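Local coordinates for luciferase-like enzymeAMP-CoA-ligase (Zophobas atratus, PDB 4W8O), which probably activates carboxylic acids as adenylates for transfer to coenzyme A, as an AMP-CoA-ligase related to beetle luciferases, at residues Leu256-Ile259 / Glu260-Leu264. Sequence-based numbering, arbitrary orientation.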
ATOM      1  N   LEU A 256      17.232 -13.473  -4.196  1.00 38.35           N
ATOM      2  CA  LEU A 256      17.177 -14.673  -5.035  1.00 38.91           C
ATOM      3  C   LEU A 256      17.031 -15.933  -4.186  1.00 39.93           C
ATOM      4  O   LEU A 256      16.275 -16.837  -4.539  1.00 39.62           O
ATOM      5  CB  LEU A 256      18.398 -14.770  -5.951  1.00 39.69           C
ATOM      6  CG  LEU A 256      18.570 -13.647  -6.983  1.00 38.97           C
ATOM      7  CD1 LEU A 256      19.688 -13.998  -7.956  1.00 39.71           C
ATOM      8  CD2 LEU A 256      17.282 -13.369  -7.743  1.00 38.24           C
ATOM      9  N   GLN A 257      17.735 -15.982  -3.058  1.00 41.42           N
ATOM     10  CA  GLN A 257      17.585 -17.089  -2.107  1.00 43.04           C
ATOM     11  C   GLN A 257      16.144 -17.216  -1.601  1.00 42.65           C
ATOM     12  O   GLN A 257      15.613 -18.330  -1.502  1.00 43.02           O
ATOM     13  CB  GLN A 257      18.529 -16.917  -0.918  1.00 44.24           C
ATOM     14  CG  GLN A 257      19.992 -17.165  -1.252  1.00 46.43           C
ATOM     15  CD  GLN A 257      20.946 -16.563  -0.231  1.00 48.00           C
ATOM     16  OE1 GLN A 257      20.555 -16.203   0.880  1.00 47.86           O
ATOM     17  NE2 GLN A 257      22.207 -16.456  -0.609  1.00 49.66           N
ATOM     18  N   MET A 258      15.519 -16.087  -1.274  1.00 41.03           N
ATOM     19  CA  MET A 258      14.134 -16.102  -0.784  1.00 40.74           C
ATOM     20  C   MET A 258      13.162 -16.583  -1.858  1.00 40.11           C
ATOM     21  O   MET A 258      12.242 -17.338  -1.559  1.00 39.98           O
ATOM     22  CB  MET A 258      13.710 -14.727  -0.249  1.00 39.79           C
ATOM     23  CG  MET A 258      14.286 -14.380   1.114  1.00 40.48           C
ATOM     24  SD  MET A 258      13.746 -12.764   1.730  1.00 41.02           S
ATOM     25  CE  MET A 258      15.053 -12.417   2.914  1.00 43.19           C
ATOM     26  N   ILE A 259      13.372 -16.159  -3.104  1.00 40.61           N
ATOM     27  CA  ILE A 259      12.553 -16.637  -4.231  1.00 41.80           C
ATOM     28  C   ILE A 259      12.628 -18.156  -4.346  1.00 43.19           C
ATOM     29  O   ILE A 259      11.608 -18.827  -4.546  1.00 44.83           O
ATOM     30  CB  ILE A 259      12.966 -15.994  -5.573  1.00 41.55           C
ATOM     31  CG1 ILE A 259      12.578 -14.513  -5.579  1.00 41.55           C
ATOM     32  CG2 ILE A 259      12.299 -16.706  -6.745  1.00 42.24           C
ATOM     33  CD1 ILE A 259      13.236 -13.707  -6.674  1.00 41.91           C
ATOM     34  N   GLU A 260      13.835 -18.692  -4.216  1.00 43.13           N
ATOM     35  CA  GLU A 260      14.032 -20.132  -4.188  1.00 44.70           C
ATOM     36  C   GLU A 260      13.404 -20.770  -2.947  1.00 45.37           C
ATOM     37  O   GLU A 260      12.656 -21.747  -3.059  1.00 45.54           O
ATOM     38  CB  GLU A 260      15.519 -20.443  -4.202  1.00 45.74           C
ATOM     39  CG  GLU A 260      15.844 -21.915  -4.328  1.00 48.13           C
ATOM     40  CD  GLU A 260      17.319 -22.137  -4.546  1.00 48.52           C
ATOM     41  OE1 GLU A 260      17.697 -22.457  -5.685  1.00 49.59           O
ATOM     42  OE2 GLU A 260      18.095 -21.955  -3.590  1.00 49.52           O
ATOM     43  N   LYS A 261      13.718 -20.217  -1.775  1.00 44.26           N
ATOM     44  CA  LYS A 261      13.335 -20.825  -0.497  1.00 46.03           C
ATOM     45  C   LYS A 261      11.827 -20.875  -0.259  1.00 46.05           C
ATOM     46  O   LYS A 261      11.321 -21.866   0.258  1.00 48.19           O
ATOM     47  CB  LYS A 261      14.006 -20.103   0.678  1.00 45.88           C
ATOM     48  CG  LYS A 261      13.749 -20.761   2.029  1.00 48.11           C
ATOM     49  CD  LYS A 261      14.582 -20.143   3.141  1.00 48.45           C
ATOM     50  CE  LYS A 261      14.405 -20.896   4.450  1.00 50.84           C
ATOM     51  NZ  LYS A 261      14.964 -22.285   4.407  1.00 53.06           N
ATOM     52  N   TYR A 262      11.120 -19.807  -0.607  1.00 45.00           N
ATOM     53  CA  TYR A 262       9.676 -19.738  -0.364  1.00 46.07           C
ATOM     54  C   TYR A 262       8.857 -19.951  -1.636  1.00 46.41           C
ATOM     55  O   TYR A 262       7.631 -19.927  -1.588  1.00 47.14           O
ATOM     56  CB  TYR A 262       9.315 -18.403   0.302  1.00 44.93           C
ATOM     57  CG  TYR A 262      10.058 -18.191   1.603  1.00 44.61           C
ATOM     58  CD1 TYR A 262       9.804 -18.999   2.704  1.00 46.05           C
ATOM     59  CD2 TYR A 262      11.033 -17.203   1.725  1.00 43.70           C
ATOM     60  CE1 TYR A 262      10.486 -18.827   3.897  1.00 46.68           C
ATOM     61  CE2 TYR A 262      11.724 -17.023   2.914  1.00 44.01           C
ATOM     62  CZ  TYR A 262      11.450 -17.839   3.995  1.00 45.70           C
ATOM     63  OH  TYR A 262      12.128 -17.675   5.179  1.00 46.78           O
ATOM     64  N   LYS A 263       9.535 -20.176  -2.762  1.00 46.28           N
ATOM     65  CA  LYS A 263       8.874 -20.361  -4.052  1.00 46.90           C
ATOM     66  C   LYS A 263       7.989 -19.166  -4.373  1.00 44.76           C
ATOM     67  O   LYS A 263       6.810 -19.314  -4.681  1.00 44.72           O
ATOM     68  CB  LYS A 263       8.061 -21.658  -4.067  1.00 49.99           C
ATOM     69  CG  LYS A 263       8.863 -22.882  -3.658  1.00 52.44           C
ATOM     70  CD  LYS A 263       8.040 -24.149  -3.808  1.00 55.72           C
ATOM     71  CE  LYS A 263       8.642 -25.300  -3.021  1.00 58.15           C
ATOM     72  NZ  LYS A 263       9.994 -25.674  -3.519  1.00 58.34           N
ATOM     73  N   LEU A 264       8.578 -17.979  -4.300  1.00 42.73           N
ATOM     74  CA  LEU A 264       7.848 -16.744  -4.534  1.00 41.69           C
ATOM     75  C   LEU A 264       7.385 -16.666  -5.978  1.00 41.63           C
ATOM     76  O   LEU A 264       8.091 -17.091  -6.891  1.00 43.55           O
ATOM     77  CB  LEU A 264       8.721 -15.520  -4.226  1.00 40.70           C
ATOM     78  CG  LEU A 264       9.283 -15.380  -2.811  1.00 40.47           C
ATOM     79  CD1 LEU A 264      10.188 -14.155  -2.742  1.00 39.42           C
ATOM     80  CD2 LEU A 264       8.154 -15.304  -1.786  1.00 41.34           C
TER
HETATM   81  O   HOH W   1      17.288 -20.583  -1.174  1.00 42.12           O
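Y262 N donates to M258 O over 2.9 Å as the last turns of helix 252-262 run out. Behind it K263 leaves helical geometry with positive phi, bringing L264 N to I259 O (3.2 Å), in the carbonyl plane on a lone pair. That N-H is bent to 144°. The chain then heads for strand 266-268, within the alpha/beta AMP-binding fold. The L264 and I259 side chains cross at about a right angle, with L264 CD1 3.7 Å from I259 CG1, and L264 also packs on strand 218-221. M258 and Y262 run side by side, M258 CG 4.1 Å from Y262 CE2. With CG set anti to its own carbonyl carbon (chi1 -58°), the tyrosine ring lies beside M258, and its hydroxyl hydrogen-bonds D43. Replacing Y262 by an alanine is likely to cost M258 CG its aromatic neighbour and leave D43 OD1 without its hydroxyl partner. On the solvent side, K261 N donates to Q257 O (2.7 Å). One water donates to both Q257 O (2.8 Å) and E260 OE2 (2.9 Å); E260 OE1 takes the backbone N-H of D287. Q257 O thus accepts from two donors, a helical N-H and a water that links it to the E260 carboxylate.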